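Local coordinates for protein pyruvate carboxylase n-terminal domain (Aquifex aeolicus, PDB 1ULZ) that forms the biotin carboxylase subunit of a pyruvate carboxylase, a paired chain with an ATP-grasp domain at its centre, at residues R401-A404 against A405-Y409; G304-I307 against V308-Q311; N172-E175 against L176-Y180; E287-T290 against R291-E295; I51-D54 against P55-Y59. The protein carries 1 engineered substitution. One frame throughout, in Å; residues are numbered along the deposited sequence.

Interaction 1: R401-A404 against A405-Y409; sequences RMRA and ALETY. Unlike the reference sequence in segment 405-409: Ala-405 (reference Val).
Ala-405, Leu-406 and Glu-407 give their backbone N-H groups to the carbonyl oxygens of Arg-401, Met-402 and Arg-403, the four-residue spacing that defines an alpha-helix. Leu-406 N to Met-402 O is the shortest of the three at 2.8 Å and the straightest, with an N-H...O angle of 170°. The pattern then slackens: Thr-408 N reaches Ala-404 O weakly, at 3.4 Å, and Ala-405 O at 3.1 Å. Ala-405, an engineered position, has its carbonyl oxygen gripped a second time by Thr-408 OG1 at 2.8 Å, from the same face of the carbonyl plane.

Arg-403 and Glu-407 run out next to each other in the same direction. A bend at chi3 of Arg-403 (70°) turns its guanidinium so that NH1 makes a salt bridge with Glu-407 OE2 at 2.9 Å. The guanidinium and carboxylate planes stand 81° apart, which fits a single N-to-O contact and excludes a coplanar fork. Each group has a second partner: Glu-400 for Arg-403 NH2, and Lys-22 of the second subunit for Glu-407 OE1.

On another face of the helix, Met-402 CG touches Leu-406 CD1 at 3.8 Å, and both residues pack on Leu-388. This is an amphipathic helix with an i to i+4 salt bridge, laid on strands 332-339 and 384-392 in the biotin carboxylase C-terminal region.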
loop_
_atom_site.group_PDB
_atom_site.type_symbol
_atom_site.label_atom_id
_atom_site.label_comp_id
_atom_site.label_asym_id
_atom_site.label_seq_id
_atom_site.Cartn_x
_atom_site.Cartn_y
_atom_site.Cartn_z
ATOM N N ARG A 401 -7.012 5.620 -10.292
ATOM C CA ARG A 401 -6.614 5.522 -8.888
ATOM C C ARG A 401 -5.622 6.637 -8.571
ATOM O O ARG A 401 -5.722 7.282 -7.528
ATOM C CB ARG A 401 -5.960 4.177 -8.577
ATOM C CG ARG A 401 -5.559 4.021 -7.109
ATOM C CD ARG A 401 -6.475 3.022 -6.387
ATOM N NE ARG A 401 -6.117 1.656 -6.721
ATOM C CZ ARG A 401 -6.921 0.602 -6.625
ATOM N NH1 ARG A 401 -6.453 -0.589 -6.967
ATOM N NH2 ARG A 401 -8.178 0.728 -6.211
ATOM N N MET A 402 -4.669 6.863 -9.474
ATOM C CA MET A 402 -3.678 7.913 -9.270
ATOM C C MET A 402 -4.348 9.284 -9.173
ATOM O O MET A 402 -4.091 10.038 -8.239
ATOM C CB MET A 402 -2.654 7.917 -10.407
ATOM C CG MET A 402 -1.574 8.981 -10.267
ATOM S SD MET A 402 -0.665 8.862 -8.698
ATOM C CE MET A 402 0.626 7.737 -9.122
ATOM N N ARG A 403 -5.215 9.606 -10.132
ATOM C CA ARG A 403 -5.897 10.900 -10.119
ATOM C C ARG A 403 -6.691 11.120 -8.829
ATOM O O ARG A 403 -6.676 12.216 -8.269
ATOM C CB ARG A 403 -6.828 11.039 -11.328
ATOM C CG ARG A 403 -7.543 12.384 -11.370
ATOM C CD ARG A 403 -8.102 12.695 -12.745
ATOM N NE ARG A 403 -9.237 11.854 -13.114
ATOM C CZ ARG A 403 -10.492 12.086 -12.739
ATOM N NH1 ARG A 403 -10.780 13.136 -11.980
ATOM N NH2 ARG A 403 -11.465 11.274 -13.136
ATOM N N ALA A 404 -7.368 10.071 -8.360
ATOM C CA ALA A 404 -8.163 10.146 -7.133
ATOM C C ALA A 404 -7.264 10.377 -5.918
ATOM O O ALA A 404 -7.623 11.102 -5.000
ATOM C CB ALA A 404 -8.986 8.865 -6.950
ATOM N N ALA A 405 -6.094 9.750 -5.916
ATOM C CA ALA A 405 -5.147 9.916 -4.818
ATOM C C ALA A 405 -4.595 11.347 -4.850
ATOM O O ALA A 405 -4.543 12.023 -3.824
ATOM C CB ALA A 405 -4.013 8.903 -4.947
ATOM N N LEU A 406 -4.193 11.799 -6.036
ATOM C CA LEU A 406 -3.655 13.148 -6.209
ATOM C C LEU A 406 -4.666 14.220 -5.801
ATOM O O LEU A 406 -4.305 15.194 -5.154
ATOM C CB LEU A 406 -3.232 13.372 -7.669
ATOM C CG LEU A 406 -1.980 12.615 -8.139
ATOM C CD1 LEU A 406 -1.829 12.724 -9.652
ATOM C CD2 LEU A 406 -0.759 13.172 -7.434
ATOM N N GLU A 407 -5.930 14.032 -6.179
ATOM C CA GLU A 407 -6.975 14.991 -5.847
ATOM C C GLU A 407 -7.224 15.084 -4.338
ATOM O O GLU A 407 -7.788 16.061 -3.863
ATOM C CB GLU A 407 -8.286 14.641 -6.582
ATOM C CG GLU A 407 -8.196 14.773 -8.110
ATOM C CD GLU A 407 -9.499 14.463 -8.830
ATOM O OE1 GLU A 407 -10.337 13.720 -8.282
ATOM O OE2 GLU A 407 -9.682 14.950 -9.967
ATOM N N THR A 408 -6.789 14.080 -3.581
ATOM C CA THR A 408 -6.995 14.101 -2.135
ATOM C C THR A 408 -5.723 14.427 -1.359
ATOM O O THR A 408 -5.729 14.431 -0.131
ATOM C CB THR A 408 -7.520 12.746 -1.620
ATOM O OG1 THR A 408 -6.528 11.733 -1.840
ATOM C CG2 THR A 408 -8.801 12.359 -2.337
ATOM N N TYR A 409 -4.637 14.703 -2.076
ATOM C CA TYR A 409 -3.350 15.004 -1.446
ATOM C C TYR A 409 -3.240 16.492 -1.134
ATOM O O TYR A 409 -2.945 17.292 -2.022
ATOM C CB TYR A 409 -2.216 14.585 -2.386
ATOM C CG TYR A 409 -0.923 14.147 -1.720
ATOM C CD1 TYR A 409 -0.120 13.178 -2.314
ATOM C CD2 TYR A 409 -0.501 14.695 -0.517
ATOM C CE1 TYR A 409 1.062 12.763 -1.733
ATOM C CE2 TYR A 409 0.694 14.286 0.076
ATOM C CZ TYR A 409 1.466 13.315 -0.541
ATOM O OH TYR A 409 2.639 12.884 0.031
HETATM O O HOH W 1 -12.872 14.288 -9.460
#

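Interaction 2: G304-I307 against V308-Q311; sequences GIDI and VKWQ
Asp-306 is the N-cap of helix 307-315, and its carboxylate receives the backbone N-H of Lys-309. With CG turned opposite the backbone N of Asp-306 (chi1 -173°), the carboxylate is carried over to that donor. OD2 of Asp-306 lies 3.0 Å from Lys-309 N in a nearly straight bond (N-H...O 167°), yet the donor comes from above the carboxylate plane, 51° out of it. The same oxygen makes a salt bridge with Arg-16, so the cap is held from helix 11-24 as well.

The side chains of Asp-306 and Lys-309 stand roughly perpendicular, with Lys-309 CB against Asp-306 CG at 3.5 Å. Their charged ends do not join directly: Asp-306 OD1 and Lys-309 NZ stay 4.2 Å apart. Water 2 spans them, donating to Asp-306 OD1 at 2.7 Å and accepting from Lys-309 NZ at 3.0 Å, while Glu-23 pairs directly with that ammonium.

The first backbone bond of the helix runs from Trp-310 N to Asp-306 O, 3.2 Å. Just outside the cap, Ile-305 CG2 meets Trp-310 CD1 obliquely at 3.7 Å. Ile-305 precedes the N-cap and Trp-310 is the fourth residue after it, so the apolar touch across the helix start fits a hydrophobic staple, here combined with an aspartate N-cap.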
loop_
_atom_site.group_PDB
_atom_site.type_symbol
_atom_site.label_atom_id
_atom_site.label_comp_id
_atom_site.label_asym_id
_atom_site.label_seq_id
_atom_site.Cartn_x
_atom_site.Cartn_y
_atom_site.Cartn_z
ATOM N N GLY A 304 5.928 -7.785 -6.912
ATOM C CA GLY A 304 5.811 -8.185 -5.520
ATOM C C GLY A 304 7.137 -8.538 -4.876
ATOM O O GLY A 304 7.173 -9.265 -3.884
ATOM N N ILE A 305 8.225 -8.019 -5.437
ATOM C CA ILE A 305 9.567 -8.276 -4.924
ATOM C C ILE A 305 10.165 -7.013 -4.281
ATOM O O ILE A 305 10.210 -5.948 -4.900
ATOM C CB ILE A 305 10.493 -8.772 -6.062
ATOM C CG1 ILE A 305 9.900 -10.044 -6.689
ATOM C CG2 ILE A 305 11.897 -9.025 -5.521
ATOM C CD1 ILE A 305 10.630 -10.536 -7.930
ATOM N N ASP A 306 10.613 -7.142 -3.037
ATOM C CA ASP A 306 11.200 -6.026 -2.301
ATOM C C ASP A 306 12.671 -5.878 -2.711
ATOM O O ASP A 306 13.553 -6.610 -2.245
ATOM C CB ASP A 306 11.052 -6.288 -0.797
ATOM C CG ASP A 306 11.490 -5.110 0.059
ATOM O OD1 ASP A 306 10.937 -4.958 1.168
ATOM O OD2 ASP A 306 12.393 -4.354 -0.361
ATOM N N ILE A 307 12.921 -4.923 -3.600
ATOM C CA ILE A 307 14.260 -4.690 -4.123
ATOM C C ILE A 307 15.291 -4.202 -3.111
ATOM O O ILE A 307 16.396 -4.733 -3.055
ATOM C CB ILE A 307 14.214 -3.708 -5.319
ATOM C CG1 ILE A 307 13.333 -4.294 -6.430
ATOM C CG2 ILE A 307 15.622 -3.452 -5.839
ATOM C CD1 ILE A 307 13.072 -3.346 -7.580
ATOM N N VAL A 308 14.939 -3.201 -2.310
ATOM C CA VAL A 308 15.879 -2.674 -1.324
ATOM C C VAL A 308 16.276 -3.707 -0.272
ATOM O O VAL A 308 17.450 -3.810 0.084
ATOM C CB VAL A 308 15.318 -1.431 -0.620
ATOM C CG1 VAL A 308 16.270 -0.990 0.486
ATOM C CG2 VAL A 308 15.131 -0.306 -1.637
ATOM N N LYS A 309 15.305 -4.471 0.224
ATOM C CA LYS A 309 15.605 -5.495 1.216
ATOM C C LYS A 309 16.551 -6.519 0.593
ATOM O O LYS A 309 17.487 -6.979 1.240
ATOM C CB LYS A 309 14.326 -6.190 1.705
ATOM C CG LYS A 309 14.587 -7.221 2.812
ATOM C CD LYS A 309 13.297 -7.772 3.412
ATOM C CE LYS A 309 12.521 -6.689 4.163
ATOM N NZ LYS A 309 11.224 -7.183 4.684
ATOM N N TRP A 310 16.316 -6.862 -0.668
ATOM C CA TRP A 310 17.182 -7.819 -1.346
ATOM C C TRP A 310 18.601 -7.274 -1.526
ATOM O O TRP A 310 19.564 -8.038 -1.508
ATOM C CB TRP A 310 16.590 -8.236 -2.700
ATOM C CG TRP A 310 15.743 -9.475 -2.607
ATOM C CD1 TRP A 310 14.409 -9.581 -2.870
ATOM C CD2 TRP A 310 16.177 -10.784 -2.205
ATOM N NE1 TRP A 310 13.983 -10.872 -2.658
ATOM C CE2 TRP A 310 15.048 -11.630 -2.249
ATOM C CE3 TRP A 310 17.408 -11.320 -1.809
ATOM C CZ2 TRP A 310 15.112 -12.984 -1.914
ATOM C CZ3 TRP A 310 17.470 -12.669 -1.475
ATOM C CH2 TRP A 310 16.328 -13.483 -1.531
ATOM N N GLN A 311 18.725 -5.959 -1.695
ATOM C CA GLN A 311 20.030 -5.322 -1.841
ATOM C C GLN A 311 20.876 -5.668 -0.619
ATOM O O GLN A 311 22.050 -6.021 -0.733
ATOM C CB GLN A 311 19.898 -3.791 -1.904
ATOM C CG GLN A 311 19.479 -3.201 -3.237
ATOM C CD GLN A 311 19.559 -1.675 -3.235
ATOM O OE1 GLN A 311 18.771 -1.002 -2.567
ATOM N NE2 GLN A 311 20.525 -1.127 -3.973
HETATM O O HOH W 2 10.040 -7.405 1.941
#

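Interaction 3: N172-E175 against L176-Y180; sequences NEEE and LVKNY
Lys-178 slants across Glu-174, one turn earlier in helix 173-189, part of the ATP-grasp region, where that helix packs beside helix 140-150 and strands 154-158 and 168-170. Followed outward, Lys-178 CB starts 3.6 Å from the carbonyl oxygen of Glu-174. CG and CD then pass the carboxylate, with Lys-178 CG 3.4 Å from Glu-174 OE2. The closest approach belongs to CE of Lys-178, 3.0 Å from Glu-174 OE2, which is tight for a carbon-oxygen contact. NZ has already gone past it: the salt bridge from Lys-178 NZ to Glu-174 OE2 is long, 3.9 Å. The shapes explain this, because the lysine is extended beyond CG whereas the glutamate folds back at chi2 (57°), laying OE2 on the methylenes. Both side chains are exposed and touch a crystal neighbour, so the pairing may owe something to packing.

The backbone beneath is regular, with Val-177 N bonded to Glu-173 O at 2.9 Å and an N-H...O angle of 170°. Val-177 packs on Leu-140 and Lys-144, while Glu-173 forms a salt bridge with Arg-148. Asn-179 ND2 sits close to Glu-175 O at a poor angle and makes a weak bond to Ile-169 O instead. At the start of the helix Asn-172 is the N-cap: its OD1 accepts from Glu-175 N at 3.0 Å, the donor tilted 27° from the amide carbonyl plane.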
loop_
_atom_site.group_PDB
_atom_site.type_symbol
_atom_site.label_atom_id
_atom_site.label_comp_id
_atom_site.label_asym_id
_atom_site.label_seq_id
_atom_site.Cartn_x
_atom_site.Cartn_y
_atom_site.Cartn_z
ATOM N N ASN A 172 15.843 11.442 -45.935
ATOM C CA ASN A 172 15.933 10.678 -47.178
ATOM C C ASN A 172 17.326 10.935 -47.747
ATOM O O ASN A 172 18.035 11.815 -47.258
ATOM C CB ASN A 172 14.843 11.113 -48.169
ATOM C CG ASN A 172 14.842 12.604 -48.417
ATOM O OD1 ASN A 172 15.829 13.168 -48.888
ATOM N ND2 ASN A 172 13.730 13.255 -48.096
ATOM N N GLU A 173 17.724 10.180 -48.768
ATOM C CA GLU A 173 19.059 10.342 -49.340
ATOM C C GLU A 173 19.381 11.739 -49.863
ATOM O O GLU A 173 20.524 12.186 -49.783
ATOM C CB GLU A 173 19.302 9.329 -50.458
ATOM C CG GLU A 173 20.776 9.218 -50.836
ATOM C CD GLU A 173 21.030 8.217 -51.947
ATOM O OE1 GLU A 173 20.834 8.570 -53.134
ATOM O OE2 GLU A 173 21.413 7.073 -51.632
ATOM N N GLU A 174 18.392 12.432 -50.406
ATOM C CA GLU A 174 18.656 13.773 -50.913
ATOM C C GLU A 174 19.101 14.694 -49.778
ATOM O O GLU A 174 20.071 15.446 -49.919
ATOM C CB GLU A 174 17.420 14.359 -51.588
ATOM C CG GLU A 174 17.697 15.728 -52.179
ATOM C CD GLU A 174 18.850 15.693 -53.180
ATOM O OE1 GLU A 174 18.755 14.920 -54.161
ATOM O OE2 GLU A 174 19.849 16.431 -52.986
ATOM N N GLU A 175 18.390 14.633 -48.655
ATOM C CA GLU A 175 18.740 15.459 -47.503
ATOM C C GLU A 175 20.123 15.084 -46.983
ATOM O O GLU A 175 20.892 15.952 -46.561
ATOM C CB GLU A 175 17.712 15.294 -46.382
ATOM C CG GLU A 175 16.282 15.631 -46.784
ATOM C CD GLU A 175 15.419 16.033 -45.597
ATOM O OE1 GLU A 175 15.637 15.494 -44.487
ATOM O OE2 GLU A 175 14.519 16.886 -45.779
ATOM N N LEU A 176 20.438 13.793 -47.012
ATOM C CA LEU A 176 21.741 13.323 -46.547
ATOM C C LEU A 176 22.827 13.961 -47.419
ATOM O O LEU A 176 23.789 14.533 -46.915
ATOM C CB LEU A 176 21.832 11.798 -46.660
ATOM C CG LEU A 176 22.808 11.045 -45.746
ATOM C CD1 LEU A 176 23.384 9.859 -46.509
ATOM C CD2 LEU A 176 23.929 11.950 -45.274
ATOM N N VAL A 177 22.668 13.850 -48.733
ATOM C CA VAL A 177 23.638 14.415 -49.664
ATOM C C VAL A 177 23.842 15.906 -49.417
ATOM O O VAL A 177 24.977 16.371 -49.304
ATOM C CB VAL A 177 23.197 14.174 -51.125
ATOM C CG1 VAL A 177 24.040 15.007 -52.087
ATOM C CG2 VAL A 177 23.331 12.690 -51.451
ATOM N N LYS A 178 22.745 16.648 -49.312
ATOM C CA LYS A 178 22.823 18.086 -49.070
ATOM C C LYS A 178 23.449 18.434 -47.719
ATOM O O LYS A 178 24.236 19.377 -47.622
ATOM C CB LYS A 178 21.429 18.704 -49.195
ATOM C CG LYS A 178 20.926 18.704 -50.635
ATOM C CD LYS A 178 19.445 19.042 -50.753
ATOM C CE LYS A 178 19.053 19.171 -52.234
ATOM N NZ LYS A 178 17.638 19.568 -52.434
ATOM N N ASN A 179 23.109 17.675 -46.679
ATOM C CA ASN A 179 23.672 17.926 -45.359
ATOM C C ASN A 179 25.151 17.565 -45.317
ATOM O O ASN A 179 25.939 18.221 -44.636
ATOM C CB ASN A 179 22.927 17.130 -44.284
ATOM C CG ASN A 179 21.583 17.732 -43.945
ATOM O OD1 ASN A 179 21.451 18.947 -43.844
ATOM N ND2 ASN A 179 20.577 16.883 -43.754
ATOM N N TYR A 180 25.524 16.515 -46.040
ATOM C CA TYR A 180 26.913 16.084 -46.067
ATOM C C TYR A 180 27.785 17.135 -46.746
ATOM O O TYR A 180 28.876 17.444 -46.277
ATOM C CB TYR A 180 27.056 14.754 -46.818
ATOM C CG TYR A 180 28.437 14.149 -46.689
ATOM C CD1 TYR A 180 28.724 13.231 -45.686
ATOM C CD2 TYR A 180 29.468 14.537 -47.538
ATOM C CE1 TYR A 180 30.000 12.714 -45.531
ATOM C CE2 TYR A 180 30.749 14.028 -47.390
ATOM C CZ TYR A 180 31.010 13.117 -46.385
ATOM O OH TYR A 180 32.286 12.606 -46.227
#

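Interaction 4: E287-T290 against R291-E295; sequences EMNT and RIQVE
Asn-289 ND2 is gripped by two side-chain oxygens, Gln-293 OE1 at 3.1 Å and Glu-274 OE1 on the neighbouring strand 269-277. Toward Gln-293 the nitrogen arrives in the plane of the acceptor carbonyl, on a lone pair, although the N-H...O angle of 137° shows a bent bond. The side chain of Gln-293 runs across that of Asn-289. A bend at chi2 of Gln-293 (88°) folds its amide back to this position, where OE1 also receives a weak bond from Thr-272 OG1.

The site is the exit from strand 283-289, an outer strand of the antiparallel sheet in the ATP-grasp region, on the way to helix 296-303. Thr-290 is the centre of an inverse gamma turn there, closed by the weak bond from Arg-291 N to Asn-289 O at 3.1 Å. Glu-86 reaches this turn too, its OE1 accepting from Thr-290 N.

Over Asn-289 lies the guanidinium of Arg-291, stacked on the amide with the planes only 13° apart. The offset is evident from the nearest atoms: Arg-291 NH2 is 3.9 Å from Asn-289 CG, while Asn-289 CB sits 4.1 Å from Arg-291 CZ, over the centre of the guanidinium. The rotation of the guanidinium is set at two further points, since Arg-291 NH1 donates within the guanidinium plane to Ile-292 O at 3.0 Å and NE makes a salt bridge with Glu-86.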
loop_
_atom_site.group_PDB
_atom_site.type_symbol
_atom_site.label_atom_id
_atom_site.label_comp_id
_atom_site.label_asym_id
_atom_site.label_seq_id
_atom_site.Cartn_x
_atom_site.Cartn_y
_atom_site.Cartn_z
ATOM N N GLU A 287 22.622 3.565 -21.340
ATOM C CA GLU A 287 23.522 3.526 -20.193
ATOM C C GLU A 287 22.932 2.720 -19.042
ATOM O O GLU A 287 21.769 2.315 -19.080
ATOM C CB GLU A 287 23.821 4.940 -19.700
ATOM C CG GLU A 287 22.626 5.625 -19.058
ATOM C CD GLU A 287 22.963 7.015 -18.574
ATOM O OE1 GLU A 287 23.984 7.153 -17.864
ATOM O OE2 GLU A 287 22.215 7.966 -18.895
ATOM N N MET A 288 23.743 2.507 -18.010
ATOM C CA MET A 288 23.316 1.739 -16.851
ATOM C C MET A 288 23.637 2.414 -15.528
ATOM O O MET A 288 24.778 2.810 -15.283
ATOM C CB MET A 288 23.968 0.352 -16.881
ATOM C CG MET A 288 23.831 -0.439 -15.581
ATOM S SD MET A 288 24.462 -2.137 -15.728
ATOM C CE MET A 288 23.271 -3.054 -14.764
ATOM N N ASN A 289 22.620 2.561 -14.686
ATOM C CA ASN A 289 22.803 3.149 -13.366
ATOM C C ASN A 289 23.136 1.964 -12.458
ATOM O O ASN A 289 22.339 1.028 -12.320
ATOM C CB ASN A 289 21.516 3.824 -12.869
ATOM C CG ASN A 289 20.974 4.861 -13.842
ATOM O OD1 ASN A 289 21.712 5.712 -14.336
ATOM N ND2 ASN A 289 19.670 4.802 -14.108
ATOM N N THR A 290 24.315 1.996 -11.853
ATOM C CA THR A 290 24.745 0.912 -10.980
ATOM C C THR A 290 24.349 1.218 -9.543
ATOM O O THR A 290 25.204 1.347 -8.665
ATOM C CB THR A 290 26.266 0.743 -11.056
ATOM O OG1 THR A 290 26.891 1.983 -10.710
ATOM C CG2 THR A 290 26.689 0.343 -12.471
ATOM N N ARG A 291 23.044 1.314 -9.312
ATOM C CA ARG A 291 22.515 1.653 -7.996
ATOM C C ARG A 291 21.010 1.429 -7.972
ATOM O O ARG A 291 20.414 1.066 -8.988
ATOM C CB ARG A 291 22.774 3.129 -7.721
ATOM C CG ARG A 291 22.175 4.036 -8.799
ATOM C CD ARG A 291 22.146 5.501 -8.385
ATOM N NE ARG A 291 21.830 6.392 -9.501
ATOM C CZ ARG A 291 20.608 6.640 -9.971
ATOM N NH1 ARG A 291 19.540 6.070 -9.428
ATOM N NH2 ARG A 291 20.458 7.463 -11.000
ATOM N N ILE A 292 20.402 1.655 -6.809
ATOM C CA ILE A 292 18.958 1.522 -6.672
ATOM C C ILE A 292 18.357 2.672 -7.484
ATOM O O ILE A 292 18.946 3.752 -7.583
ATOM C CB ILE A 292 18.508 1.639 -5.180
ATOM C CG1 ILE A 292 17.009 1.350 -5.057
ATOM C CG2 ILE A 292 18.794 3.037 -4.642
ATOM C CD1 ILE A 292 16.614 -0.049 -5.470
ATOM N N GLN A 293 17.194 2.447 -8.075
ATOM C CA GLN A 293 16.558 3.489 -8.878
ATOM C C GLN A 293 15.536 4.271 -8.059
ATOM O O GLN A 293 14.866 3.710 -7.190
ATOM C CB GLN A 293 15.853 2.871 -10.083
ATOM C CG GLN A 293 15.583 3.866 -11.187
ATOM C CD GLN A 293 16.747 3.973 -12.152
ATOM O OE1 GLN A 293 17.911 3.832 -11.760
ATOM N NE2 GLN A 293 16.441 4.231 -13.418
ATOM N N VAL A 294 15.409 5.565 -8.341
ATOM C CA VAL A 294 14.443 6.386 -7.627
ATOM C C VAL A 294 13.057 5.774 -7.778
ATOM O O VAL A 294 12.325 5.616 -6.799
ATOM C CB VAL A 294 14.377 7.832 -8.179
ATOM C CG1 VAL A 294 13.323 8.627 -7.416
ATOM C CG2 VAL A 294 15.733 8.509 -8.058
ATOM N N GLU A 295 12.710 5.411 -9.008
ATOM C CA GLU A 295 11.398 4.849 -9.291
ATOM C C GLU A 295 11.247 3.332 -9.127
ATOM O O GLU A 295 10.351 2.727 -9.716
ATOM C CB GLU A 295 10.939 5.274 -10.699
ATOM C CG GLU A 295 11.860 4.886 -11.863
ATOM C CD GLU A 295 12.991 5.887 -12.129
ATOM O OE1 GLU A 295 13.288 6.133 -13.315
ATOM O OE2 GLU A 295 13.587 6.423 -11.174
#

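Interaction 5: I51-D54 against P55-Y59; sequences IGTD and PLDTY
The carboxylates of Asp-54 and Asp-57 are the flat groups here, their planes 64° apart and one side chain set nearly square to the other. From above the plane of Asp-54 comes Asp-57 N, 2.7 Å from Asp-54 OD1 in a nearly straight bond. Leu-56 N reaches Asp-54 OD1 too, but weakly, at 2.9 Å. Chi1 of Asp-57 (171°) directs its carboxylate to Thr-53 N, which meets OD1 at 3.0 Å on its anti side, 24° out of the plane; Gly-52 CA packs 3.2 Å from Asp-57 OD1. The two carboxylates thus bind backbone N-H groups in opposite directions along the chain, one capping the turn that leads into helix 57-60 and the other holding the loop after strand 47-50, in the parallel-sheet N-terminal domain of biotin carboxylase.

Thr-58 closes the far side. Its OG1 donates to Ile-51 O at 2.6 Å, in the carbonyl plane, and its N reaches Asp-54 O at 3.2 Å. Thr-58 CG2 also lies over the rim of one face of the Tyr-59 ring.

Two like charges are gathered here, with Asp-54 OD2 and Asp-57 OD2 5.0 Å apart. The salt bridge of Asp-57 to Arg-64, its bond from Asn-61 and the N-H groups at the helix start would be expected to offset much of that repulsion.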
loop_
_atom_site.group_PDB
_atom_site.type_symbol
_atom_site.label_atom_id
_atom_site.label_comp_id
_atom_site.label_asym_id
_atom_site.label_seq_id
_atom_site.Cartn_x
_atom_site.Cartn_y
_atom_site.Cartn_z
ATOM N N ILE A 51 27.324 15.619 10.574
ATOM C CA ILE A 51 28.688 15.730 10.070
ATOM C C ILE A 51 28.731 16.597 8.821
ATOM O O ILE A 51 27.698 16.840 8.186
ATOM C CB ILE A 51 29.264 14.353 9.705
ATOM C CG1 ILE A 51 28.459 13.753 8.551
ATOM C CG2 ILE A 51 29.234 13.441 10.913
ATOM C CD1 ILE A 51 28.986 12.432 8.052
ATOM N N GLY A 52 29.933 17.058 8.475
ATOM C CA GLY A 52 30.107 17.901 7.307
ATOM C C GLY A 52 30.300 19.367 7.657
ATOM O O GLY A 52 29.914 19.816 8.743
ATOM N N THR A 53 30.901 20.112 6.731
ATOM C CA THR A 53 31.151 21.533 6.919
ATOM C C THR A 53 30.239 22.360 6.023
ATOM O O THR A 53 30.244 23.587 6.076
ATOM C CB THR A 53 32.631 21.885 6.638
ATOM O OG1 THR A 53 33.062 21.246 5.428
ATOM C CG2 THR A 53 33.503 21.422 7.788
ATOM N N ASP A 54 29.465 21.670 5.191
ATOM C CA ASP A 54 28.487 22.301 4.311
ATOM C C ASP A 54 27.488 21.211 3.905
ATOM O O ASP A 54 27.808 20.024 3.952
ATOM C CB ASP A 54 29.163 22.957 3.089
ATOM C CG ASP A 54 29.708 21.954 2.091
ATOM O OD1 ASP A 54 28.919 21.136 1.568
ATOM O OD2 ASP A 54 30.928 21.993 1.814
ATOM N N PRO A 55 26.260 21.600 3.527
ATOM C CA PRO A 55 25.191 20.672 3.122
ATOM C C PRO A 55 25.553 19.497 2.210
ATOM O O PRO A 55 25.031 18.396 2.388
ATOM C CB PRO A 55 24.153 21.598 2.496
ATOM C CG PRO A 55 24.275 22.825 3.358
ATOM C CD PRO A 55 25.791 22.995 3.451
ATOM N N LEU A 56 26.433 19.724 1.241
ATOM C CA LEU A 56 26.829 18.661 0.320
ATOM C C LEU A 56 27.983 17.819 0.848
ATOM O O LEU A 56 28.009 16.601 0.647
ATOM C CB LEU A 56 27.212 19.248 -1.040
ATOM C CG LEU A 56 26.066 19.904 -1.807
ATOM C CD1 LEU A 56 26.569 20.417 -3.156
ATOM C CD2 LEU A 56 24.948 18.889 -2.000
ATOM N N ASP A 57 28.930 18.467 1.524
ATOM C CA ASP A 57 30.088 17.776 2.083
ATOM C C ASP A 57 29.671 16.700 3.080
ATOM O O ASP A 57 30.406 15.731 3.307
ATOM C CB ASP A 57 31.024 18.777 2.763
ATOM C CG ASP A 57 32.135 18.096 3.549
ATOM O OD1 ASP A 57 32.065 18.079 4.796
ATOM O OD2 ASP A 57 33.072 17.564 2.914
ATOM N N THR A 58 28.498 16.884 3.681
ATOM C CA THR A 58 27.951 15.929 4.638
ATOM C C THR A 58 27.855 14.535 4.020
ATOM O O THR A 58 28.214 13.536 4.649
ATOM C CB THR A 58 26.521 16.329 5.083
ATOM O OG1 THR A 58 26.577 17.470 5.949
ATOM C CG2 THR A 58 25.843 15.166 5.807
ATOM N N TYR A 59 27.376 14.479 2.779
ATOM C CA TYR A 59 27.192 13.208 2.082
ATOM C C TYR A 59 28.258 12.863 1.040
ATOM O O TYR A 59 28.223 11.781 0.469
ATOM C CB TYR A 59 25.808 13.183 1.404
ATOM C CG TYR A 59 24.663 13.531 2.335
ATOM C CD1 TYR A 59 24.253 14.848 2.502
ATOM C CD2 TYR A 59 24.050 12.553 3.111
ATOM C CE1 TYR A 59 23.272 15.186 3.426
ATOM C CE2 TYR A 59 23.073 12.881 4.037
ATOM C CZ TYR A 59 22.692 14.201 4.193
ATOM O OH TYR A 59 21.765 14.537 5.154
#

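Overall arrangement
From the N terminus the order is interaction 5, 3, 4, 2 and 1, all in series, none enclosing or crossing another. Each is local: 1 and 3 within a helix, 4 at a strand exit, 5 and 2 at a helix start. Interaction 5 joins a strand of the parallel sheet to the next helix. Interaction 3, at the start of helix 173-189, is remote, its centre 38 Å or more from every other. Interactions 4 and 2 touch: Ile-292 CD1 packs 3.6 Å from Ile-307 CG2, seating the loop after strand 283-289 on helix 307-315. Interaction 1 sets helix 395-407 against strand 384-392. Interactions 2 and 1 both reach the second subunit, Arg-401 of one copy forming a weak, long ion pair with Asp-306 of the other.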